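Local coordinates for protein glycine oxidase (Bacillus cereus ATCC 14579, PDB 7CYX) that is a flavoprotein that probably oxidises glycine with oxygen and water to glyoxylate, hydrogen peroxide and ammonium, using bound FAD, in thiamine diphosphate biosynthesis, at residues G12-S17 with P156-A161; A66-A71 with S341-Q346; G89-G94 with D150-A155; Y226-E231 with A265-H270. All blocks are in the same frame, centred on the assembly; numbering follows the deposited sequence.

Interaction 1 of 4, residues G12-S17 with P156-A161. With FAD (flavin-adenine dinucleotide), chain C.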
loop_
_atom_site.group_PDB
_atom_site.type_symbol
_atom_site.label_atom_id
_atom_site.label_comp_id
_atom_site.label_asym_id
_atom_site.label_seq_id
_atom_site.Cartn_x
_atom_site.Cartn_y
_atom_site.Cartn_z
ATOM N N GLY A 12 -0.273 -8.141 -18.570
ATOM C CA GLY A 12 -0.159 -8.128 -17.121
ATOM C C GLY A 12 -0.863 -6.945 -16.474
ATOM O O GLY A 12 -0.512 -6.541 -15.348
ATOM N N GLY A 13 -1.888 -6.414 -17.146
ATOM C CA GLY A 13 -2.829 -5.478 -16.513
ATOM C C GLY A 13 -3.735 -6.177 -15.503
ATOM O O GLY A 13 -3.517 -7.323 -15.147
ATOM N N VAL A 14 -4.772 -5.468 -15.050
ATOM C CA VAL A 14 -5.724 -5.980 -14.064
ATOM C C VAL A 14 -6.474 -7.195 -14.624
ATOM O O VAL A 14 -6.750 -8.129 -13.865
ATOM C CB VAL A 14 -6.732 -4.897 -13.628
ATOM C CG1 VAL A 14 -7.731 -4.552 -14.723
ATOM C CG2 VAL A 14 -7.477 -5.298 -12.362
ATOM N N ILE A 15 -6.821 -7.140 -15.924
ATOM C CA ILE A 15 -7.667 -8.107 -16.582
ATOM C C ILE A 15 -6.902 -9.428 -16.722
ATOM O O ILE A 15 -7.437 -10.463 -16.451
ATOM C CB ILE A 15 -8.175 -7.588 -17.956
ATOM C CG1 ILE A 15 -9.052 -6.336 -17.837
ATOM C CG2 ILE A 15 -8.907 -8.687 -18.711
ATOM C CD1 ILE A 15 -10.360 -6.563 -17.100
ATOM N N GLY A 16 -5.651 -9.366 -17.177
ATOM C CA GLY A 16 -4.829 -10.552 -17.352
ATOM C C GLY A 16 -4.387 -11.101 -16.005
ATOM O O GLY A 16 -4.369 -12.309 -15.794
ATOM N N SER A 17 -4.036 -10.197 -15.082
ATOM C CA SER A 17 -3.679 -10.596 -13.734
ATOM C C SER A 17 -4.904 -11.225 -13.052
ATOM O O SER A 17 -4.752 -12.220 -12.340
ATOM C CB SER A 17 -3.101 -9.458 -12.944
ATOM O OG SER A 17 -1.890 -8.982 -13.538
ATOM N N PRO A 156 -3.845 -0.056 -9.207
ATOM C CA PRO A 156 -2.549 -0.731 -9.290
ATOM C C PRO A 156 -2.344 -1.762 -8.168
ATOM O O PRO A 156 -1.611 -2.702 -8.354
ATOM C CB PRO A 156 -1.474 0.365 -9.184
ATOM C CG PRO A 156 -2.226 1.695 -9.164
ATOM C CD PRO A 156 -3.714 1.403 -9.087
ATOM N N GLU A 157 -2.941 -1.547 -6.992
ATOM C CA GLU A 157 -2.738 -2.456 -5.862
ATOM C C GLU A 157 -3.543 -3.739 -6.102
ATOM O O GLU A 157 -3.052 -4.855 -5.874
ATOM C CB GLU A 157 -3.093 -1.774 -4.542
ATOM C CG GLU A 157 -2.070 -0.749 -4.074
ATOM C CD GLU A 157 -0.604 -1.127 -4.245
ATOM O OE1 GLU A 157 -0.035 -1.723 -3.313
ATOM O OE2 GLU A 157 -0.033 -0.794 -5.308
ATOM N N LEU A 158 -4.767 -3.585 -6.613
ATOM C CA LEU A 158 -5.579 -4.725 -6.949
ATOM C C LEU A 158 -4.862 -5.540 -8.028
ATOM O O LEU A 158 -4.810 -6.770 -7.962
ATOM C CB LEU A 158 -6.933 -4.238 -7.451
ATOM C CG LEU A 158 -7.779 -5.318 -8.109
ATOM C CD1 LEU A 158 -8.197 -6.353 -7.062
ATOM C CD2 LEU A 158 -8.981 -4.701 -8.803
ATOM N N THR A 159 -4.329 -4.831 -9.029
ATOM C CA THR A 159 -3.625 -5.448 -10.112
ATOM C C THR A 159 -2.460 -6.268 -9.553
ATOM O O THR A 159 -2.361 -7.446 -9.796
ATOM C CB THR A 159 -3.078 -4.408 -11.097
ATOM O OG1 THR A 159 -4.185 -3.717 -11.674
ATOM C CG2 THR A 159 -2.227 -5.029 -12.178
ATOM N N LYS A 160 -1.573 -5.599 -8.810
ATOM C CA LYS A 160 -0.423 -6.236 -8.244
ATOM C C LYS A 160 -0.891 -7.407 -7.367
ATOM O O LYS A 160 -0.305 -8.471 -7.434
ATOM C CB LYS A 160 0.435 -5.204 -7.512
ATOM C CG LYS A 160 1.209 -4.258 -8.426
ATOM C CD LYS A 160 1.865 -3.098 -7.683
ATOM C CE LYS A 160 1.570 -1.726 -8.254
ATOM N NZ LYS A 160 2.634 -1.260 -9.178
ATOM N N ALA A 161 -1.977 -7.236 -6.600
ATOM C CA ALA A 161 -2.442 -8.305 -5.717
ATOM C C ALA A 161 -2.758 -9.580 -6.523
ATOM O O ALA A 161 -2.226 -10.664 -6.211
ATOM C CB ALA A 161 -3.628 -7.848 -4.915
HETATM P PA FAD C . -3.956 -2.631 -19.357
HETATM O O1A FAD C . -3.879 -2.322 -17.914
HETATM O O2A FAD C . -3.511 -1.555 -20.307
HETATM O O5B FAD C . -3.189 -3.988 -19.564
HETATM C C5B FAD C . -2.770 -4.360 -20.836
HETATM C C4B FAD C . -1.374 -4.882 -20.631
HETATM O O4B FAD C . -1.048 -5.703 -21.737
HETATM C C3B FAD C . -0.342 -3.777 -20.595
HETATM O O3B FAD C . 0.367 -3.897 -19.342
HETATM C C2B FAD C . 0.586 -4.031 -21.779
HETATM O O2B FAD C . 1.965 -3.907 -21.402
HETATM C C1B FAD C . 0.322 -5.476 -22.080
HETATM N N9A FAD C . 0.528 -5.889 -23.466
HETATM C C8A FAD C . -0.088 -5.358 -24.541
HETATM N N7A FAD C . 0.315 -5.984 -25.663
HETATM C C5A FAD C . 1.159 -6.960 -25.293
HETATM C C6A FAD C . 1.922 -7.983 -26.003
HETATM N N6A FAD C . 1.811 -8.031 -27.348
HETATM N N1A FAD C . 2.736 -8.796 -25.279
HETATM C C2A FAD C . 2.822 -8.671 -23.949
HETATM N N3A FAD C . 2.147 -7.746 -23.228
HETATM C C4A FAD C . 1.305 -6.893 -23.844
HETATM N N1 FAD C . -11.982 1.663 -14.614
HETATM C C2 FAD C . -12.877 1.523 -13.584
HETATM O O2 FAD C . -13.418 0.395 -13.489
HETATM N N3 FAD C . -13.160 2.526 -12.717
HETATM C C4 FAD C . -12.518 3.711 -12.815
HETATM O O4 FAD C . -12.705 4.663 -12.012
HETATM C C4X FAD C . -11.559 3.920 -13.929
HETATM N N5 FAD C . -10.927 5.085 -14.111
HETATM C C5X FAD C . -10.041 5.241 -15.115
HETATM C C6 FAD C . -9.382 6.450 -15.253
HETATM C C7 FAD C . -8.478 6.633 -16.285
HETATM C C7M FAD C . -7.764 7.962 -16.453
HETATM C C8 FAD C . -8.194 5.547 -17.217
HETATM C C8M FAD C . -7.190 5.715 -18.348
HETATM C C9 FAD C . -8.839 4.361 -17.073
HETATM C C9A FAD C . -9.751 4.148 -16.065
HETATM N N10 FAD C . -10.390 2.910 -15.907
HETATM C C10 FAD C . -11.317 2.795 -14.846
HETATM C "C1'" FAD C . -10.249 1.795 -16.853
HETATM C "C2'" FAD C . -9.249 0.720 -16.568
HETATM O "O2'" FAD C . -7.963 1.345 -16.424
HETATM C "C3'" FAD C . -9.250 -0.226 -17.756
HETATM O "O3'" FAD C . -10.592 -0.477 -18.268
HETATM C "C4'" FAD C . -8.445 -1.465 -17.346
HETATM O "O4'" FAD C . -7.197 -1.073 -16.750
HETATM C "C5'" FAD C . -8.078 -2.334 -18.519
HETATM O "O5'" FAD C . -7.153 -3.296 -18.046
HETATM P P FAD C . -6.359 -4.198 -19.092
HETATM O O1P FAD C . -7.266 -4.666 -20.171
HETATM O O2P FAD C . -5.534 -5.170 -18.292
HETATM O O3P FAD C . -5.473 -3.025 -19.782
#
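Thr159 CG2 covers one face of the flat Gly13 peptide group, 3.8 Å from Gly13 C. The carbonyl oxygen of that group is gripped by two donors of Ser17, OG from this same face and N from the other. Ser17 OG binds Gly13 O at 2.8 Å, tilted 34° out of the plane, and Ser17 N reaches the same oxygen in the first turn of the helix. Gly13 is the N-cap of this helix. Helix 155-168 packs on the turn through Thr159 and Leu158. Val14 and Thr159 cross at about a right angle. Thr159 OG1 sits 3.4 Å from Val14 CB, but its hydrogen bond goes back to Ala155 O in its own helix. Val14 CG2 is anti to the backbone N, which sends it toward Leu158 CD2 at 3.9 Å. Its other methyl, CG1, turns to the cofactor and lies 3.6 Å from FAD O5'. Gly13 and Gly16 fit the GxGxxG pattern of the Rossmann-type turn, consistent with this family. Here Gly13 CA comes to 3.3 Å from FAD O2P with no side chain between them. Ile15 N points at the same oxygen in a weak bond. Phosphate thus meets the backbone at a helix start, where the Ile15 amide and the helix dipole probably ease its charge.

Interaction 2 of 4, residues A66-A71 with S341-Q346; sequences ARESRA and SPISGQ
Ser69 overlaps the start of the Ile343 side chain. Its CB lies 3.3 Å from Ile343 CG2, and its OG rests in the angle between that methyl and the backbone. The hydroxyl takes the amide of Ile343: N to Ser69 OG is 2.9 Å, with an angle of 160° at the hydrogen. Ser69 OG also bonds to Leu339 O, just before the helix. One buried hydroxyl therefore serves two backbone groups at the start of helix 341-352. Ser69 OG is anti to the backbone N (chi1 -153°), which carries it across to the partner helix. The ring of Pro342 closes in beside it, with CD 3.4 Å from Ser69 OG. Farther out, the extended Glu68 crosses Ile343 at about a right angle. Its carboxylate lies against the end of the isoleucine, with OE2 3.7 Å from Ile343 CD1, at the exposed margin. The two helix segments run nearly perpendicular, at 96°, and their axes approach to 8.0 Å. Pro342 continues onto Phe73 and Leu76 of helix 73-84. Ser341 and Gln346 face helix 14-25, and Ser341 also touches helix 155-168. Helix 341-352 is thus packed among four others, shortly after the FAD-binding residues Ile338 and Leu339.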
loop_
_atom_site.group_PDB
_atom_site.type_symbol
_atom_site.label_atom_id
_atom_site.label_comp_id
_atom_site.label_asym_id
_atom_site.label_seq_id
_atom_site.Cartn_x
_atom_site.Cartn_y
_atom_site.Cartn_z
ATOM N N ALA A 66 -21.623 -6.121 -14.056
ATOM C CA ALA A 66 -21.056 -5.158 -13.110
ATOM C C ALA A 66 -21.560 -5.423 -11.686
ATOM O O ALA A 66 -20.764 -5.444 -10.733
ATOM C CB ALA A 66 -21.415 -3.755 -13.539
ATOM N N ARG A 67 -22.883 -5.569 -11.548
ATOM C CA ARG A 67 -23.536 -5.846 -10.260
ATOM C C ARG A 67 -22.935 -7.110 -9.623
ATOM O O ARG A 67 -22.670 -7.132 -8.429
ATOM C CB ARG A 67 -25.052 -5.991 -10.451
ATOM C CG ARG A 67 -25.840 -6.191 -9.162
ATOM C CD ARG A 67 -27.346 -6.153 -9.386
ATOM N NE ARG A 67 -27.922 -4.818 -9.235
ATOM C CZ ARG A 67 -29.031 -4.391 -9.835
ATOM N NH1 ARG A 67 -29.553 -3.219 -9.502
ATOM N NH2 ARG A 67 -29.608 -5.125 -10.771
ATOM N N GLU A 68 -22.721 -8.145 -10.443
ATOM C CA GLU A 68 -22.193 -9.443 -9.999
ATOM C C GLU A 68 -20.719 -9.293 -9.576
ATOM O O GLU A 68 -20.310 -9.872 -8.564
ATOM C CB GLU A 68 -22.399 -10.473 -11.111
ATOM C CG GLU A 68 -22.132 -11.907 -10.696
ATOM C CD GLU A 68 -22.350 -12.953 -11.784
ATOM O OE1 GLU A 68 -22.975 -12.623 -12.820
ATOM O OE2 GLU A 68 -21.891 -14.104 -11.595
ATOM N N SER A 69 -19.955 -8.484 -10.334
ATOM C CA SER A 69 -18.539 -8.184 -10.089
ATOM C C SER A 69 -18.378 -7.364 -8.809
ATOM O O SER A 69 -17.510 -7.655 -7.984
ATOM C CB SER A 69 -17.914 -7.455 -11.253
ATOM O OG SER A 69 -16.515 -7.704 -11.313
ATOM N N ARG A 70 -19.203 -6.321 -8.689
ATOM C CA ARG A 70 -19.260 -5.419 -7.539
ATOM C C ARG A 70 -19.307 -6.205 -6.220
ATOM O O ARG A 70 -18.615 -5.884 -5.270
ATOM C CB ARG A 70 -20.500 -4.526 -7.663
ATOM C CG ARG A 70 -20.689 -3.537 -6.523
ATOM C CD ARG A 70 -19.569 -2.513 -6.445
ATOM N NE ARG A 70 -19.597 -1.755 -5.201
ATOM C CZ ARG A 70 -19.132 -2.193 -4.034
ATOM N NH1 ARG A 70 -19.118 -1.382 -2.990
ATOM N NH2 ARG A 70 -18.686 -3.433 -3.915
ATOM N N ALA A 71 -20.129 -7.252 -6.193
ATOM C CA ALA A 71 -20.457 -7.988 -4.994
ATOM C C ALA A 71 -19.295 -8.894 -4.573
ATOM O O ALA A 71 -19.260 -9.305 -3.422
ATOM C CB ALA A 71 -21.722 -8.788 -5.223
ATOM N N SER A 341 -13.060 -6.482 -13.336
ATOM C CA SER A 341 -11.944 -7.385 -13.388
ATOM C C SER A 341 -12.305 -8.696 -12.696
ATOM O O SER A 341 -12.104 -9.752 -13.302
ATOM C CB SER A 341 -10.638 -6.779 -12.896
ATOM O OG SER A 341 -10.739 -6.227 -11.602
ATOM N N PRO A 342 -12.871 -8.697 -11.458
ATOM C CA PRO A 342 -13.240 -9.944 -10.780
ATOM C C PRO A 342 -14.206 -10.828 -11.586
ATOM O O PRO A 342 -13.885 -11.990 -11.824
ATOM C CB PRO A 342 -13.882 -9.488 -9.462
ATOM C CG PRO A 342 -13.253 -8.139 -9.227
ATOM C CD PRO A 342 -13.155 -7.529 -10.614
ATOM N N ILE A 343 -15.340 -10.274 -12.055
ATOM C CA ILE A 343 -16.291 -11.087 -12.853
ATOM C C ILE A 343 -15.608 -11.609 -14.126
ATOM O O ILE A 343 -15.910 -12.723 -14.569
ATOM C CB ILE A 343 -17.604 -10.345 -13.167
ATOM C CG1 ILE A 343 -18.647 -11.303 -13.749
ATOM C CG2 ILE A 343 -17.375 -9.156 -14.087
ATOM C CD1 ILE A 343 -18.810 -12.599 -12.976
ATOM N N SER A 344 -14.667 -10.839 -14.691
ATOM C CA SER A 344 -14.009 -11.221 -15.951
ATOM C C SER A 344 -13.088 -12.432 -15.748
ATOM O O SER A 344 -13.056 -13.355 -16.569
ATOM C CB SER A 344 -13.247 -10.059 -16.548
ATOM O OG SER A 344 -14.136 -9.008 -16.891
ATOM N N GLY A 345 -12.305 -12.398 -14.666
ATOM C CA GLY A 345 -11.394 -13.480 -14.344
ATOM C C GLY A 345 -12.135 -14.759 -14.011
ATOM O O GLY A 345 -11.775 -15.853 -14.499
ATOM N N GLN A 346 -13.162 -14.619 -13.162
ATOM C CA GLN A 346 -13.964 -15.735 -12.722
ATOM C C GLN A 346 -14.553 -16.407 -13.965
ATOM O O GLN A 346 -14.397 -17.621 -14.157
ATOM C CB GLN A 346 -15.038 -15.254 -11.744
ATOM C CG GLN A 346 -15.625 -16.360 -10.880
ATOM C CD GLN A 346 -16.431 -15.800 -9.736
ATOM O OE1 GLN A 346 -17.475 -15.185 -9.940
ATOM N NE2 GLN A 346 -15.944 -15.999 -8.519
#

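Interaction 3 of 4, residues G89-G94 with D150-A155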
loop_
_atom_site.group_PDB
_atom_site.type_symbol
_atom_site.label_atom_id
_atom_site.label_comp_id
_atom_site.label_asym_id
_atom_site.label_seq_id
_atom_site.Cartn_x
_atom_site.Cartn_y
_atom_site.Cartn_z
ATOM N N GLY A 89 -6.994 -1.442 -1.007
ATOM C CA GLY A 89 -7.688 -0.178 -0.729
ATOM C C GLY A 89 -9.183 -0.269 -0.939
ATOM O O GLY A 89 -9.778 0.751 -1.233
ATOM N N TYR A 90 -9.779 -1.443 -0.781
ATOM C CA TYR A 90 -11.243 -1.512 -0.970
ATOM C C TYR A 90 -11.913 -0.610 0.054
ATOM O O TYR A 90 -11.652 -0.733 1.231
ATOM C CB TYR A 90 -11.807 -2.915 -0.783
ATOM C CG TYR A 90 -13.302 -2.937 -0.932
ATOM C CD1 TYR A 90 -13.898 -2.507 -2.098
ATOM C CD2 TYR A 90 -14.121 -3.338 0.102
ATOM C CE1 TYR A 90 -15.268 -2.502 -2.250
ATOM C CE2 TYR A 90 -15.496 -3.343 -0.032
ATOM C CZ TYR A 90 -16.073 -2.923 -1.211
ATOM O OH TYR A 90 -17.421 -2.920 -1.349
ATOM N N GLU A 91 -12.793 0.251 -0.421
ATOM C CA GLU A 91 -13.494 1.208 0.455
ATOM C C GLU A 91 -14.933 1.314 -0.025
ATOM O O GLU A 91 -15.141 1.331 -1.214
ATOM C CB GLU A 91 -12.821 2.566 0.324
ATOM C CG GLU A 91 -13.053 3.470 1.507
ATOM C CD GLU A 91 -11.886 4.376 1.824
ATOM O OE1 GLU A 91 -10.931 3.892 2.425
ATOM O OE2 GLU A 91 -11.947 5.548 1.467
ATOM N N GLU A 92 -15.873 1.366 0.903
ATOM C CA GLU A 92 -17.301 1.484 0.545
ATOM C C GLU A 92 -17.914 2.562 1.425
ATOM O O GLU A 92 -18.582 2.219 2.384
ATOM C CB GLU A 92 -18.027 0.162 0.759
ATOM C CG GLU A 92 -19.463 0.211 0.297
ATOM C CD GLU A 92 -20.252 -1.059 0.515
ATOM O OE1 GLU A 92 -21.390 -0.971 0.969
ATOM O OE2 GLU A 92 -19.721 -2.123 0.222
ATOM N N LYS A 93 -17.651 3.819 1.111
ATOM C CA LYS A 93 -18.239 4.910 1.914
ATOM C C LYS A 93 -19.264 5.644 1.054
ATOM O O LYS A 93 -19.654 6.734 1.426
ATOM C CB LYS A 93 -17.133 5.836 2.423
ATOM C CG LYS A 93 -16.309 5.292 3.576
ATOM C CD LYS A 93 -17.047 4.236 4.364
ATOM C CE LYS A 93 -16.309 3.736 5.587
ATOM N NZ LYS A 93 -17.208 3.010 6.517
ATOM N N GLY A 94 -19.651 5.051 -0.072
ATOM C CA GLY A 94 -20.635 5.636 -0.995
ATOM C C GLY A 94 -19.995 6.557 -2.007
ATOM O O GLY A 94 -18.805 6.786 -1.913
ATOM N N ASP A 150 -21.819 2.228 -3.050
ATOM C CA ASP A 150 -20.733 2.362 -4.007
ATOM C C ASP A 150 -19.415 2.513 -3.242
ATOM O O ASP A 150 -19.400 2.835 -2.082
ATOM C CB ASP A 150 -20.939 3.535 -4.969
ATOM C CG ASP A 150 -21.752 3.198 -6.211
ATOM O OD1 ASP A 150 -22.318 2.081 -6.272
ATOM O OD2 ASP A 150 -21.832 4.070 -7.107
ATOM N N GLY A 151 -18.320 2.295 -3.944
ATOM C CA GLY A 151 -17.001 2.436 -3.323
ATOM C C GLY A 151 -15.913 2.383 -4.363
ATOM O O GLY A 151 -16.210 2.524 -5.534
ATOM N N HIS A 152 -14.689 2.157 -3.931
ATOM C CA HIS A 152 -13.593 2.132 -4.913
ATOM C C HIS A 152 -12.417 1.348 -4.348
ATOM O O HIS A 152 -12.442 0.974 -3.182
ATOM C CB HIS A 152 -13.181 3.564 -5.246
ATOM C CG HIS A 152 -12.905 4.382 -4.040
ATOM N ND1 HIS A 152 -11.690 4.953 -3.811
ATOM C CD2 HIS A 152 -13.674 4.697 -2.983
ATOM C CE1 HIS A 152 -11.728 5.606 -2.673
ATOM N NE2 HIS A 152 -12.927 5.463 -2.150
ATOM N N VAL A 153 -11.432 1.119 -5.199
ATOM C CA VAL A 153 -10.196 0.400 -4.816
ATOM C C VAL A 153 -9.002 1.158 -5.387
ATOM O O VAL A 153 -9.187 2.176 -6.038
ATOM C CB VAL A 153 -10.229 -1.031 -5.366
ATOM C CG1 VAL A 153 -11.168 -1.908 -4.573
ATOM C CG2 VAL A 153 -10.584 -1.050 -6.838
ATOM N N ILE A 154 -7.812 0.678 -5.076
ATOM C CA ILE A 154 -6.582 1.258 -5.662
ATOM C C ILE A 154 -6.196 0.322 -6.805
ATOM O O ILE A 154 -5.644 -0.736 -6.538
ATOM C CB ILE A 154 -5.497 1.411 -4.591
ATOM C CG1 ILE A 154 -5.942 2.426 -3.544
ATOM C CG2 ILE A 154 -4.178 1.802 -5.217
ATOM C CD1 ILE A 154 -5.379 2.178 -2.191
ATOM N N ALA A 155 -6.538 0.727 -8.022
ATOM C CA ALA A 155 -6.346 -0.065 -9.250
ATOM C C ALA A 155 -4.987 -0.756 -9.299
ATOM O O ALA A 155 -4.968 -1.951 -9.477
ATOM C CB ALA A 155 -6.578 0.798 -10.454
#
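Glu91 and His152 form a single antiparallel bridge, a hydrogen-bonded pair that joins the loop before strand 95-99 to strand 151-152. The tight part is backbone. Glu91 N gives to His152 O and His152 N returns to Glu91 O, each at 2.9 Å. Gly151 CA fits 3.0 Å from Glu91 O, where a glycine lets the chains close up. Tyr90 closes against Val153, whose CG1 sits at the ring edge, 3.7 Å from Tyr90 CD1. The other side of strand 151-152 pairs with strand 49-50, which carries the FAD-binding Leu49. The His152 ring lies beside the Glu91 side chain, pointing the same way. Ring and carboxylate planes stand 85° apart, and His152 ND1 is bonded to Lys256. Toward residues 92 to 94 the contact loosens. Gly94 N makes only a weak bond to Asp150 O, and Lys93 is exposed. Here Tyr90 OH, also bonded to Arg70, gives to the anti lone pair of Glu92 OE2 at 2.9 Å.

Interaction 4 of 4, residues Y226-E231 with A265-H270; sequences YPVKGE and ATMKPH
Tyr226 and His270 lie face against face in an offset stack. Their planes are 11° apart and their ring centres 3.9 Å. His270 NE2 hangs over one face of the tyrosine near its rim, 3.2 Å from Tyr226 CD1. With CG between the backbone N and carbonyl carbon (chi1 60°), the tyrosine ring reaches across to His270. Strands 225-236 and 260-269 are antiparallel neighbours in the large mixed sheet, and Ala265 touches FAD. Between them, Lys229 and Lys268 form a hydrogen-bonded pair: Lys229 N to Lys268 O and Lys268 N to Lys229 O are both 2.9 Å. Their side chains run side by side in the same direction, on the face opposite Val228 and Pro269. Val228 CG1 packs obliquely on Met267 CG at 3.6 Å. Glu231 crosses Thr266 and Lys268 at a slant. Thr266 OG1 donates to the anti lone pair of Glu231 OE1 at 2.8 Å and accepts from Glu231 N. Lys268 NZ makes a salt bridge to this carboxylate through weak hydrogen bonds, 3.0 Å from Glu231 OE1. Ser280 and the amide of Gln277 also bind it. Lys229 NZ and Lys268 NZ lie 3.9 Å apart. Their closeness is probably eased by Glu231 and by Thr275 O and Gln277 OE1.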
loop_
_atom_site.group_PDB
_atom_site.type_symbol
_atom_site.label_atom_id
_atom_site.label_comp_id
_atom_site.label_asym_id
_atom_site.label_seq_id
_atom_site.Cartn_x
_atom_site.Cartn_y
_atom_site.Cartn_z
ATOM N N TYR A 226 -8.663 0.151 -29.138
ATOM C CA TYR A 226 -7.829 1.338 -29.406
ATOM C C TYR A 226 -7.763 2.145 -28.119
ATOM O O TYR A 226 -8.665 2.044 -27.310
ATOM C CB TYR A 226 -8.367 2.150 -30.582
ATOM C CG TYR A 226 -9.764 2.677 -30.424
ATOM C CD1 TYR A 226 -10.005 3.908 -29.861
ATOM C CD2 TYR A 226 -10.849 1.946 -30.855
ATOM C CE1 TYR A 226 -11.288 4.397 -29.727
ATOM C CE2 TYR A 226 -12.141 2.414 -30.721
ATOM C CZ TYR A 226 -12.361 3.649 -30.158
ATOM O OH TYR A 226 -13.629 4.110 -30.026
ATOM N N PRO A 227 -6.692 2.922 -27.899
ATOM C CA PRO A 227 -6.547 3.740 -26.691
ATOM C C PRO A 227 -7.345 5.050 -26.649
ATOM O O PRO A 227 -7.288 5.851 -27.580
ATOM C CB PRO A 227 -5.065 4.178 -26.734
ATOM C CG PRO A 227 -4.764 4.239 -28.223
ATOM C CD PRO A 227 -5.512 3.029 -28.777
ATOM N N VAL A 228 -8.005 5.296 -25.518
ATOM C CA VAL A 228 -8.600 6.581 -25.276
ATOM C C VAL A 228 -7.845 7.215 -24.110
ATOM O O VAL A 228 -7.987 6.807 -22.971
ATOM C CB VAL A 228 -10.121 6.466 -25.068
ATOM C CG1 VAL A 228 -10.747 7.809 -24.752
ATOM C CG2 VAL A 228 -10.793 5.822 -26.286
ATOM N N LYS A 229 -6.966 8.167 -24.455
ATOM C CA LYS A 229 -6.007 8.704 -23.525
ATOM C C LYS A 229 -6.791 9.482 -22.469
ATOM O O LYS A 229 -7.755 10.124 -22.787
ATOM C CB LYS A 229 -4.965 9.560 -24.254
ATOM C CG LYS A 229 -4.296 10.639 -23.411
ATOM C CD LYS A 229 -3.288 11.447 -24.208
ATOM C CE LYS A 229 -2.438 12.366 -23.351
ATOM N NZ LYS A 229 -1.472 13.156 -24.155
ATOM N N GLY A 230 -6.377 9.366 -21.207
ATOM C CA GLY A 230 -6.957 10.174 -20.124
ATOM C C GLY A 230 -5.871 10.689 -19.213
ATOM O O GLY A 230 -4.983 9.911 -18.839
ATOM N N GLU A 231 -5.929 11.995 -18.911
ATOM C CA GLU A 231 -4.952 12.683 -18.109
ATOM C C GLU A 231 -5.576 12.938 -16.748
ATOM O O GLU A 231 -6.745 13.309 -16.696
ATOM C CB GLU A 231 -4.557 14.029 -18.722
ATOM C CG GLU A 231 -3.608 13.920 -19.893
ATOM C CD GLU A 231 -3.816 14.967 -20.968
ATOM O OE1 GLU A 231 -4.955 15.052 -21.480
ATOM O OE2 GLU A 231 -2.841 15.704 -21.274
ATOM N N ALA A 265 -11.195 13.165 -15.493
ATOM C CA ALA A 265 -10.084 12.869 -16.371
ATOM C C ALA A 265 -10.466 13.269 -17.801
ATOM O O ALA A 265 -11.625 13.106 -18.199
ATOM C CB ALA A 265 -9.773 11.396 -16.261
ATOM N N THR A 266 -9.494 13.788 -18.561
ATOM C CA THR A 266 -9.724 14.178 -19.942
ATOM C C THR A 266 -9.937 12.935 -20.799
ATOM O O THR A 266 -9.594 11.813 -20.404
ATOM C CB THR A 266 -8.554 14.943 -20.569
ATOM O OG1 THR A 266 -7.391 14.105 -20.579
ATOM C CG2 THR A 266 -8.306 16.249 -19.862
ATOM N N MET A 267 -10.468 13.177 -21.999
ATOM C CA MET A 267 -10.745 12.153 -22.973
ATOM C C MET A 267 -10.090 12.557 -24.306
ATOM O O MET A 267 -10.465 13.565 -24.909
ATOM C CB MET A 267 -12.261 11.987 -23.140
ATOM C CG MET A 267 -12.663 10.608 -23.644
ATOM S SD MET A 267 -14.459 10.375 -23.844
ATOM C CE MET A 267 -14.649 10.581 -25.617
ATOM N N LYS A 268 -9.099 11.772 -24.755
ATOM C CA LYS A 268 -8.402 12.005 -26.029
ATOM C C LYS A 268 -8.289 10.696 -26.816
ATOM O O LYS A 268 -7.308 9.971 -26.718
ATOM C CB LYS A 268 -7.043 12.637 -25.740
ATOM C CG LYS A 268 -7.064 14.109 -25.324
ATOM C CD LYS A 268 -5.665 14.738 -25.373
ATOM C CE LYS A 268 -5.454 15.929 -24.454
ATOM N NZ LYS A 268 -4.011 16.148 -24.134
ATOM N N PRO A 269 -9.271 10.366 -27.682
ATOM C CA PRO A 269 -9.282 9.083 -28.377
ATOM C C PRO A 269 -8.210 8.922 -29.471
ATOM O O PRO A 269 -7.746 9.903 -30.021
ATOM C CB PRO A 269 -10.697 9.025 -28.981
ATOM C CG PRO A 269 -11.143 10.463 -29.104
ATOM C CD PRO A 269 -10.400 11.233 -28.045
ATOM N N HIS A 270 -7.829 7.660 -29.728
ATOM C CA HIS A 270 -6.900 7.233 -30.792
ATOM C C HIS A 270 -5.524 7.895 -30.649
ATOM O O HIS A 270 -5.017 8.489 -31.590
ATOM C CB HIS A 270 -7.526 7.443 -32.182
ATOM C CG HIS A 270 -8.609 6.460 -32.492
ATOM N ND1 HIS A 270 -9.961 6.796 -32.463
ATOM C CD2 HIS A 270 -8.542 5.154 -32.827
ATOM C CE1 HIS A 270 -10.679 5.740 -32.757
ATOM N NE2 HIS A 270 -9.831 4.710 -32.968
#

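How the interactions relate
From the N terminus, residues 12-17 open interaction 1, 66-71 interaction 2 and 89-94 interaction 3. Interaction 3 closes first, at 150-155, nested inside both others; it ties the loop before strand 95-99 to strand 151-152. Interaction 1 closes directly after it, at 156-161, joining helix 14-25 to helix 155-168. Interaction 4 then opens and closes within 226-270, in series with interactions 1 and 3, and pairs strands 225-236 and 260-269. Interaction 2 closes last, at 341-346, joining helix 61-70 to helix 341-352; it encloses interactions 3 and 4 and crosses interaction 1. Ser341 links interactions 1 and 2, and Arg70 interactions 2 and 3. Interaction 4 stands apart, about 24 Å centre to centre from interaction 2.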